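Local structure of gene activator AphA (1YG2) at residues L3-L8 with G80-Q85; S97-A102 with E109-Q114; G30-A35 with R151-R156. The protein activates virulence gene expression in Vibrio cholerae, probably by binding promoter DNA as a dimeric winged-helix transcription factor of the PadR-like family. One frame throughout, in Å; residues are numbered along the deposited sequence.

Overall arrangement
From the N terminus, helix 3-13 enters contact 1, which closes when the chain, having run through helices 18-25 and 37-49 and the strand pair 53-55 and 69-71, returns along helix 73-84. Contact 3 opens within that loop, at 30-35, and closes only at 151-156 on helix 145-177, so contacts 1 and 3 cross; they touch where Trp33 packs on Leu3 and Val6. Contact 2, a short closure between helices 95-101 and 108-136, follows contact 1 in the chain and falls wholly within the span of contact 3. Contact 3 joins the PadR-like part to the C-terminal helices, and all three contacts touch the second subunit.

Contact 1: residues L3-L8 with G80-Q85; sequences LPHVIL and GEWFDQ
Helices 3-13 and 73-84 come closest at His5 and Trp82, whose CA atoms stand 7.4 Å apart, and these two residues make the whole contact. Their rings form an offset stack: the imidazole lies over the five-membered ring of the indole with the planes only 6° apart and the centroids separated by 3.8 Å. His5 CG sits over Trp82 CG at 3.4 Å, while His5 CD2 reaches past the ring to Trp82 CB, at 3.3 Å. The CB of His5 takes the neighbouring place, a CH-pi contact 3.5 Å from the centroid of the six-membered indole ring, so both rings of the tryptophan are covered on one face. The pairing joins the first helix of the PadR-like winged-helix unit to the helix that follows its two-stranded wing. Trp82 holds CG anti to its backbone N (chi1 167°), which carries the indole across to helix 3-13. His5 ND1 is hydrogen-bonded to the backbone N of Ser2, a bond that would limit rotation of the imidazole and is consistent with its flat placement on the indole. The indole itself is fixed from the second subunit: Trp82 NE1 bonds to Glu95 of that chain, and Lys99 of the same chain makes a cation-pi contact with the ring.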
loop_
_atom_site.group_PDB
_atom_site.type_symbol
_atom_site.label_atom_id
_atom_site.label_comp_id
_atom_site.label_asym_id
_atom_site.label_seq_id
_atom_site.Cartn_x
_atom_site.Cartn_y
_atom_site.Cartn_z
ATOM N N LEU A 3 -1.626 3.449 15.626
ATOM C CA LEU A 3 -2.056 2.451 16.601
ATOM C C LEU A 3 -2.859 3.009 17.772
ATOM O O LEU A 3 -3.913 2.475 18.129
ATOM C CB LEU A 3 -0.847 1.682 17.133
ATOM C CG LEU A 3 -1.128 0.628 18.212
ATOM C CD1 LEU A 3 -2.237 -0.317 17.746
ATOM C CD2 LEU A 3 0.162 -0.153 18.510
ATOM N N PRO A 4 -2.373 4.095 18.392
ATOM C CA PRO A 4 -3.163 4.601 19.509
ATOM C C PRO A 4 -4.558 5.064 19.101
ATOM O O PRO A 4 -5.509 4.919 19.870
ATOM C CB PRO A 4 -2.286 5.716 20.093
ATOM C CG PRO A 4 -1.398 6.133 18.949
ATOM C CD PRO A 4 -1.103 4.831 18.240
ATOM N N HIS A 5 -4.704 5.609 17.899
ATOM C CA HIS A 5 -6.033 6.055 17.483
ATOM C C HIS A 5 -6.923 4.846 17.219
ATOM O O HIS A 5 -8.132 4.883 17.444
ATOM C CB HIS A 5 -5.951 6.936 16.240
ATOM C CG HIS A 5 -5.006 8.079 16.389
ATOM N ND1 HIS A 5 -3.724 8.057 15.873
ATOM C CD2 HIS A 5 -5.112 9.240 17.079
ATOM C CE1 HIS A 5 -3.085 9.149 16.244
ATOM N NE2 HIS A 5 -3.906 9.885 16.979
ATOM N N VAL A 6 -6.317 3.771 16.743
ATOM C CA VAL A 6 -7.064 2.553 16.481
ATOM C C VAL A 6 -7.589 2.045 17.822
ATOM O O VAL A 6 -8.715 1.571 17.915
ATOM C CB VAL A 6 -6.163 1.497 15.817
ATOM C CG1 VAL A 6 -6.891 0.147 15.747
ATOM C CG2 VAL A 6 -5.775 1.979 14.411
ATOM N N ILE A 7 -6.774 2.180 18.865
ATOM C CA ILE A 7 -7.153 1.757 20.209
ATOM C C ILE A 7 -8.165 2.733 20.817
ATOM O O ILE A 7 -9.135 2.315 21.456
ATOM C CB ILE A 7 -5.919 1.672 21.111
ATOM C CG1 ILE A 7 -4.967 0.605 20.565
ATOM C CG2 ILE A 7 -6.332 1.351 22.534
ATOM C CD1 ILE A 7 -3.591 0.631 21.211
ATOM N N LEU A 8 -7.955 4.028 20.619
ATOM C CA LEU A 8 -8.893 5.009 21.154
ATOM C C LEU A 8 -10.293 4.796 20.579
ATOM O O LEU A 8 -11.301 4.983 21.266
ATOM C CB LEU A 8 -8.409 6.431 20.847
ATOM C CG LEU A 8 -7.174 6.920 21.626
ATOM C CD1 LEU A 8 -6.852 8.366 21.277
ATOM C CD2 LEU A 8 -7.456 6.829 23.106
ATOM N N GLY A 80 -10.479 12.941 17.893
ATOM C CA GLY A 80 -11.146 13.891 17.018
ATOM C C GLY A 80 -10.170 14.634 16.124
ATOM O O GLY A 80 -10.433 14.830 14.945
ATOM N N GLU A 81 -9.037 15.036 16.687
ATOM C CA GLU A 81 -8.006 15.765 15.958
ATOM C C GLU A 81 -7.439 14.896 14.847
ATOM O O GLU A 81 -7.189 15.357 13.734
ATOM C CB GLU A 81 -6.904 16.153 16.934
ATOM C CG GLU A 81 -5.774 16.976 16.369
ATOM C CD GLU A 81 -4.752 17.333 17.445
ATOM O OE1 GLU A 81 -5.165 17.863 18.503
ATOM O OE2 GLU A 81 -3.544 17.078 17.241
ATOM N N TRP A 82 -7.229 13.628 15.166
ATOM C CA TRP A 82 -6.707 12.671 14.203
ATOM C C TRP A 82 -7.694 12.556 13.049
ATOM O O TRP A 82 -7.326 12.651 11.877
ATOM C CB TRP A 82 -6.553 11.316 14.885
ATOM C CG TRP A 82 -6.311 10.163 13.971
ATOM C CD1 TRP A 82 -5.191 9.922 13.229
ATOM C CD2 TRP A 82 -7.184 9.051 13.759
ATOM N NE1 TRP A 82 -5.307 8.713 12.572
ATOM C CE2 TRP A 82 -6.521 8.159 12.883
ATOM C CE3 TRP A 82 -8.457 8.713 14.233
ATOM C CZ2 TRP A 82 -7.098 6.955 12.462
ATOM C CZ3 TRP A 82 -9.030 7.514 13.815
ATOM C CH2 TRP A 82 -8.345 6.647 12.939
ATOM N N PHE A 83 -8.953 12.367 13.416
ATOM C CA PHE A 83 -10.051 12.204 12.477
ATOM C C PHE A 83 -10.210 13.364 11.509
ATOM O O PHE A 83 -10.473 13.151 10.329
ATOM C CB PHE A 83 -11.356 12.024 13.251
ATOM C CG PHE A 83 -12.487 11.495 12.422
ATOM C CD1 PHE A 83 -12.615 10.130 12.197
ATOM C CD2 PHE A 83 -13.413 12.359 11.853
ATOM C CE1 PHE A 83 -13.655 9.628 11.429
ATOM C CE2 PHE A 83 -14.459 11.866 11.080
ATOM C CZ PHE A 83 -14.577 10.494 10.865
ATOM N N ASP A 84 -10.068 14.586 12.007
ATOM C CA ASP A 84 -10.222 15.769 11.167
ATOM C C ASP A 84 -9.080 15.949 10.186
ATOM O O ASP A 84 -9.278 16.492 9.100
ATOM C CB ASP A 84 -10.347 17.035 12.023
ATOM C CG ASP A 84 -11.588 17.029 12.891
ATOM O OD1 ASP A 84 -12.658 16.623 12.391
ATOM O OD2 ASP A 84 -11.500 17.442 14.070
ATOM N N GLN A 85 -7.888 15.506 10.567
ATOM C CA GLN A 85 -6.730 15.630 9.691
ATOM C C GLN A 85 -6.960 14.860 8.402
ATOM O O GLN A 85 -7.465 13.737 8.411
ATOM C CB GLN A 85 -5.468 15.100 10.368
ATOM C CG GLN A 85 -5.029 15.890 11.577
ATOM C CD GLN A 85 -3.694 15.422 12.099
ATOM O OE1 GLN A 85 -3.517 14.245 12.422
ATOM N NE2 GLN A 85 -2.741 16.343 12.184
#

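Contact 2: residues S97-A102 with E109-Q114; sequences SAKLMA and EPYRLQ
A helical hairpin begins the C-terminal part of AphA: the short helix 95-101 turns back through a brief connection into the long helix 108-136, and Tyr111, near the start of the second helix, bridges the space between them. The backbones come nearest at Lys99 and Tyr111, with CA atoms 7.3 Å apart. With its CG anti to the backbone N (chi1 -173°), Tyr111 reaches across to helix 95-101 and lays one face over the backbone where Lys99 passes into Leu100. The N of Leu100 lies 3.9 Å above that face, displaced toward the rim near CZ and OH. Both residues lie on this same side of the ring, the lysine over CE1 and the leucine toward CE2. Lys99 CB approaches Tyr111 CE1 to 3.3 Å, the tightest touch here, whereas the CG of Leu100 packs on Tyr111 CE2 at 4.1 Å, with Leu100 CD2 equally near the same carbon. At its far end the phenol OH makes a weak hydrogen bond with the backbone O of Phe96, one turn back along the short helix.

Beyond CG the lysine leads away, bent at chi2 (-74°) and chi4, and its NZ is hydrogen-bonded to Gln85 O of the second subunit. Within its own chain, the hairpin rests on helix 145-177, where Ser97 touches Trp167 and Leu100 packs on Val171, while helix 73-84 of the second subunit approaches the Lys99 side.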
loop_
_atom_site.group_PDB
_atom_site.type_symbol
_atom_site.label_atom_id
_atom_site.label_comp_id
_atom_site.label_asym_id
_atom_site.label_seq_id
_atom_site.Cartn_x
_atom_site.Cartn_y
_atom_site.Cartn_z
ATOM N N SER A 97 7.165 -3.778 -8.462
ATOM C CA SER A 97 7.358 -3.150 -9.761
ATOM C C SER A 97 8.839 -2.864 -9.942
ATOM O O SER A 97 9.396 -3.088 -11.016
ATOM C CB SER A 97 6.566 -1.848 -9.855
ATOM O OG SER A 97 5.172 -2.110 -9.823
ATOM N N ALA A 98 9.470 -2.374 -8.881
ATOM C CA ALA A 98 10.892 -2.073 -8.917
ATOM C C ALA A 98 11.701 -3.328 -9.273
ATOM O O ALA A 98 12.617 -3.266 -10.075
ATOM C CB ALA A 98 11.334 -1.521 -7.569
ATOM N N LYS A 99 11.352 -4.467 -8.682
ATOM C CA LYS A 99 12.056 -5.710 -8.978
ATOM C C LYS A 99 11.756 -6.139 -10.416
ATOM O O LYS A 99 12.636 -6.612 -11.130
ATOM C CB LYS A 99 11.613 -6.824 -8.022
ATOM C CG LYS A 99 12.003 -6.634 -6.558
ATOM C CD LYS A 99 13.474 -6.873 -6.312
ATOM C CE LYS A 99 13.824 -6.774 -4.812
ATOM N NZ LYS A 99 13.356 -7.945 -4.012
ATOM N N LEU A 100 10.506 -5.983 -10.835
ATOM C CA LEU A 100 10.108 -6.364 -12.186
ATOM C C LEU A 100 10.995 -5.660 -13.205
ATOM O O LEU A 100 11.522 -6.285 -14.118
ATOM C CB LEU A 100 8.652 -5.977 -12.441
ATOM C CG LEU A 100 7.726 -6.876 -13.271
ATOM C CD1 LEU A 100 6.845 -5.968 -14.097
ATOM C CD2 LEU A 100 8.489 -7.842 -14.174
ATOM N N MET A 101 11.170 -4.355 -13.050
ATOM C CA MET A 101 11.995 -3.623 -13.997
ATOM C C MET A 101 13.429 -4.131 -14.053
ATOM O O MET A 101 14.078 -4.048 -15.087
ATOM C CB MET A 101 11.994 -2.128 -13.674
ATOM C CG MET A 101 10.649 -1.442 -13.908
ATOM S SD MET A 101 9.899 -1.815 -15.529
ATOM C CE MET A 101 11.230 -1.436 -16.636
ATOM N N ALA A 102 13.929 -4.651 -12.942
ATOM C CA ALA A 102 15.294 -5.150 -12.917
ATOM C C ALA A 102 15.376 -6.490 -13.627
ATOM O O ALA A 102 16.464 -7.027 -13.817
ATOM C CB ALA A 102 15.783 -5.286 -11.471
ATOM N N GLU A 109 14.445 -15.600 -12.820
ATOM C CA GLU A 109 14.154 -16.818 -12.064
ATOM C C GLU A 109 13.755 -16.575 -10.608
ATOM O O GLU A 109 12.643 -16.910 -10.202
ATOM C CB GLU A 109 15.368 -17.749 -12.103
ATOM C CG GLU A 109 16.382 -17.384 -13.184
ATOM C CD GLU A 109 17.758 -17.976 -12.924
ATOM O OE1 GLU A 109 18.362 -17.656 -11.875
ATOM O OE2 GLU A 109 18.235 -18.760 -13.772
ATOM N N PRO A 110 14.661 -15.991 -9.801
ATOM C CA PRO A 110 14.371 -15.720 -8.390
ATOM C C PRO A 110 13.089 -14.924 -8.199
ATOM O O PRO A 110 12.280 -15.237 -7.332
ATOM C CB PRO A 110 15.594 -14.926 -7.926
ATOM C CG PRO A 110 16.676 -15.420 -8.808
ATOM C CD PRO A 110 15.997 -15.482 -10.154
ATOM N N TYR A 111 12.915 -13.890 -9.013
ATOM C CA TYR A 111 11.738 -13.045 -8.910
ATOM C C TYR A 111 10.453 -13.813 -9.192
ATOM O O TYR A 111 9.511 -13.774 -8.401
ATOM C CB TYR A 111 11.840 -11.863 -9.877
ATOM C CG TYR A 111 10.718 -10.868 -9.693
ATOM C CD1 TYR A 111 10.519 -10.244 -8.464
ATOM C CD2 TYR A 111 9.832 -10.581 -10.729
ATOM C CE1 TYR A 111 9.467 -9.361 -8.267
ATOM C CE2 TYR A 111 8.777 -9.698 -10.544
ATOM C CZ TYR A 111 8.600 -9.093 -9.311
ATOM O OH TYR A 111 7.560 -8.217 -9.113
ATOM N N ARG A 112 10.431 -14.504 -10.326
ATOM C CA ARG A 112 9.274 -15.281 -10.745
ATOM C C ARG A 112 8.790 -16.236 -9.664
ATOM O O ARG A 112 7.589 -16.428 -9.491
ATOM C CB ARG A 112 9.612 -16.073 -12.004
ATOM C CG ARG A 112 8.416 -16.711 -12.661
ATOM C CD ARG A 112 8.769 -17.273 -14.031
ATOM N NE ARG A 112 7.564 -17.580 -14.797
ATOM C CZ ARG A 112 6.634 -18.449 -14.411
ATOM N NH1 ARG A 112 6.772 -19.109 -13.267
ATOM N NH2 ARG A 112 5.554 -18.641 -15.157
ATOM N N LEU A 113 9.728 -16.827 -8.935
ATOM C CA LEU A 113 9.388 -17.768 -7.881
ATOM C C LEU A 113 8.869 -17.049 -6.644
ATOM O O LEU A 113 7.952 -17.524 -5.977
ATOM C CB LEU A 113 10.612 -18.611 -7.523
ATOM C CG LEU A 113 11.220 -19.392 -8.690
ATOM C CD1 LEU A 113 12.480 -20.099 -8.214
ATOM C CD2 LEU A 113 10.208 -20.393 -9.241
ATOM N N GLN A 114 9.459 -15.901 -6.337
ATOM C CA GLN A 114 9.028 -15.129 -5.181
ATOM C C GLN A 114 7.642 -14.537 -5.437
ATOM O O GLN A 114 6.856 -14.345 -4.512
ATOM C CB GLN A 114 10.035 -14.014 -4.886
ATOM C CG GLN A 114 11.396 -14.530 -4.417
ATOM C CD GLN A 114 12.437 -13.428 -4.265
ATOM O OE1 GLN A 114 12.228 -12.445 -3.549
ATOM N NE2 GLN A 114 13.573 -13.596 -4.937
#

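Contact 3: residues G30-A35 with R151-R156; sequences GYFWKA and RLTLRR
Water 1 is gripped by three groups from the two segments, and its shortest bond is donated to Thr153 O at 2.7 Å. It accepts from Arg156 NH1 at 3.0 Å, lying at the edge of the guanidinium and in its plane. A weak bond, 3.4 Å long, is donated to Tyr31 O. The water thereby links the loop 30-35 to helix 145-177 where their backbones approach most closely, Tyr31 and Leu154 having CA atoms 5.3 Å apart. Beside this bridge the packing is mostly apolar. Leu154 lies over one face of the Tyr31 ring, its CD1 making a CH-pi contact 4.2 Å from the centroid and its CB touching Tyr31 CD1 at 3.9 Å. Thr153 OG1 comes to the edge of the same ring, near its plane, so face and edge are occupied by successive helix residues. The hydroxyl is turned between the backbone N and carbonyl carbon (chi1 61°), and its hydrogen bond is made to Glu150 O, one turn back along its own helix. The same Thr153 sets its CB 3.7 Å from Phe32 CD2, on an oblique approach. Behind Leu154, helix 108-136 adds Tyr129 and Ile132, and Phe32 also packs on Ser97 of the second subunit, which places the PadR-like loop in the dimer interface. Asn157, next along the helix, adds a direct bond from ND2 to Tyr31 O. The bond strengths suggest that the water is held chiefly from the helix side, while ring packing supplies most of the direct contact between loop and helix.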
loop_
_atom_site.group_PDB
_atom_site.type_symbol
_atom_site.label_atom_id
_atom_site.label_comp_id
_atom_site.label_asym_id
_atom_site.label_seq_id
_atom_site.Cartn_x
_atom_site.Cartn_y
_atom_site.Cartn_z
ATOM N N GLY A 30 -8.111 -6.764 12.846
ATOM C CA GLY A 30 -7.071 -7.388 12.055
ATOM C C GLY A 30 -7.355 -7.307 10.559
ATOM O O GLY A 30 -6.499 -7.653 9.745
ATOM N N TYR A 31 -8.548 -6.859 10.177
ATOM C CA TYR A 31 -8.872 -6.743 8.752
ATOM C C TYR A 31 -8.146 -5.556 8.143
ATOM O O TYR A 31 -7.963 -5.495 6.937
ATOM C CB TYR A 31 -10.377 -6.526 8.532
ATOM C CG TYR A 31 -11.277 -7.612 9.063
ATOM C CD1 TYR A 31 -12.586 -7.321 9.444
ATOM C CD2 TYR A 31 -10.827 -8.929 9.203
ATOM C CE1 TYR A 31 -13.428 -8.306 9.960
ATOM C CE2 TYR A 31 -11.664 -9.930 9.721
ATOM C CZ TYR A 31 -12.961 -9.606 10.099
ATOM O OH TYR A 31 -13.783 -10.562 10.645
ATOM N N PHE A 32 -7.725 -4.611 8.975
ATOM C CA PHE A 32 -7.076 -3.415 8.453
ATOM C C PHE A 32 -5.881 -2.920 9.255
ATOM O O PHE A 32 -5.156 -2.033 8.811
ATOM C CB PHE A 32 -8.117 -2.297 8.349
ATOM C CG PHE A 32 -8.618 -1.819 9.681
ATOM C CD1 PHE A 32 -7.971 -0.785 10.351
ATOM C CD2 PHE A 32 -9.714 -2.419 10.282
ATOM C CE1 PHE A 32 -8.407 -0.356 11.609
ATOM C CE2 PHE A 32 -10.158 -2.004 11.537
ATOM C CZ PHE A 32 -9.501 -0.968 12.201
ATOM N N TRP A 33 -5.675 -3.469 10.441
ATOM C CA TRP A 33 -4.534 -3.033 11.223
ATOM C C TRP A 33 -3.889 -4.205 11.950
ATOM O O TRP A 33 -4.482 -4.820 12.830
ATOM C CB TRP A 33 -4.947 -1.942 12.214
ATOM C CG TRP A 33 -3.791 -1.136 12.669
ATOM C CD1 TRP A 33 -2.869 -1.480 13.613
ATOM C CD2 TRP A 33 -3.368 0.114 12.133
ATOM N NE1 TRP A 33 -1.891 -0.519 13.696
ATOM C CE2 TRP A 33 -2.175 0.477 12.792
ATOM C CE3 TRP A 33 -3.880 0.974 11.148
ATOM C CZ2 TRP A 33 -1.484 1.656 12.507
ATOM C CZ3 TRP A 33 -3.195 2.149 10.861
ATOM C CH2 TRP A 33 -2.008 2.477 11.539
ATOM N N LYS A 34 -2.652 -4.494 11.570
ATOM C CA LYS A 34 -1.903 -5.590 12.148
ATOM C C LYS A 34 -1.019 -5.131 13.306
ATOM O O LYS A 34 -0.127 -4.305 13.124
ATOM C CB LYS A 34 -1.050 -6.232 11.049
ATOM C CG LYS A 34 -0.373 -7.536 11.420
ATOM C CD LYS A 34 1.057 -7.327 11.885
ATOM C CE LYS A 34 1.815 -8.654 11.868
ATOM N NZ LYS A 34 1.814 -9.259 10.498
ATOM N N ALA A 35 -1.282 -5.662 14.496
ATOM C CA ALA A 35 -0.494 -5.333 15.685
ATOM C C ALA A 35 -0.548 -6.512 16.654
ATOM O O ALA A 35 -1.589 -7.143 16.799
ATOM C CB ALA A 35 -1.043 -4.069 16.363
ATOM N N ARG A 151 -17.525 -4.889 7.981
ATOM C CA ARG A 151 -17.693 -5.497 6.677
ATOM C C ARG A 151 -16.913 -4.713 5.631
ATOM O O ARG A 151 -16.205 -5.285 4.808
ATOM C CB ARG A 151 -19.181 -5.534 6.294
ATOM C CG ARG A 151 -19.428 -6.065 4.883
ATOM C CD ARG A 151 -20.907 -6.124 4.513
ATOM N NE ARG A 151 -21.079 -6.406 3.086
ATOM C CZ ARG A 151 -21.097 -5.478 2.138
ATOM N NH1 ARG A 151 -20.968 -4.196 2.463
ATOM N NH2 ARG A 151 -21.208 -5.832 0.863
ATOM N N LEU A 152 -17.032 -3.393 5.667
ATOM C CA LEU A 152 -16.318 -2.573 4.696
ATOM C C LEU A 152 -14.794 -2.689 4.834
ATOM O O LEU A 152 -14.087 -2.749 3.830
ATOM C CB LEU A 152 -16.774 -1.115 4.818
ATOM C CG LEU A 152 -18.206 -0.854 4.332
ATOM C CD1 LEU A 152 -18.656 0.537 4.755
ATOM C CD2 LEU A 152 -18.274 -1.006 2.812
ATOM N N THR A 153 -14.275 -2.730 6.061
ATOM C CA THR A 153 -12.832 -2.856 6.219
ATOM C C THR A 153 -12.396 -4.213 5.682
ATOM O O THR A 153 -11.330 -4.334 5.082
ATOM C CB THR A 153 -12.387 -2.732 7.681
ATOM O OG1 THR A 153 -12.983 -3.778 8.449
ATOM C CG2 THR A 153 -12.780 -1.369 8.239
ATOM N N LEU A 154 -13.225 -5.233 5.895
ATOM C CA LEU A 154 -12.906 -6.566 5.389
ATOM C C LEU A 154 -12.879 -6.501 3.858
ATOM O O LEU A 154 -11.955 -7.003 3.215
ATOM C CB LEU A 154 -13.964 -7.596 5.843
ATOM C CG LEU A 154 -13.846 -9.002 5.232
ATOM C CD1 LEU A 154 -12.489 -9.578 5.549
ATOM C CD2 LEU A 154 -14.928 -9.918 5.776
ATOM N N ARG A 155 -13.889 -5.859 3.281
ATOM C CA ARG A 155 -13.992 -5.743 1.829
ATOM C C ARG A 155 -12.785 -5.063 1.183
ATOM O O ARG A 155 -12.464 -5.337 0.025
ATOM C CB ARG A 155 -15.257 -4.965 1.446
ATOM C CG ARG A 155 -16.554 -5.517 2.022
ATOM C CD ARG A 155 -17.260 -6.409 1.050
ATOM N NE ARG A 155 -17.351 -5.780 -0.263
ATOM C CZ ARG A 155 -17.352 -6.470 -1.396
ATOM N NH1 ARG A 155 -17.277 -7.798 -1.345
ATOM N NH2 ARG A 155 -17.383 -5.848 -2.567
ATOM N N ARG A 156 -12.111 -4.177 1.911
ATOM C CA ARG A 156 -10.960 -3.487 1.328
ATOM C C ARG A 156 -9.816 -4.443 0.998
ATOM O O ARG A 156 -9.245 -4.378 -0.090
ATOM C CB ARG A 156 -10.448 -2.389 2.264
ATOM C CG ARG A 156 -9.566 -1.378 1.547
ATOM C CD ARG A 156 -8.504 -0.783 2.451
ATOM N NE ARG A 156 -7.176 -1.106 1.940
ATOM C CZ ARG A 156 -6.390 -2.054 2.436
ATOM N NH1 ARG A 156 -6.791 -2.774 3.475
ATOM N NH2 ARG A 156 -5.217 -2.308 1.870
HETATM O O HOH W 1 -9.119 -2.787 5.298
#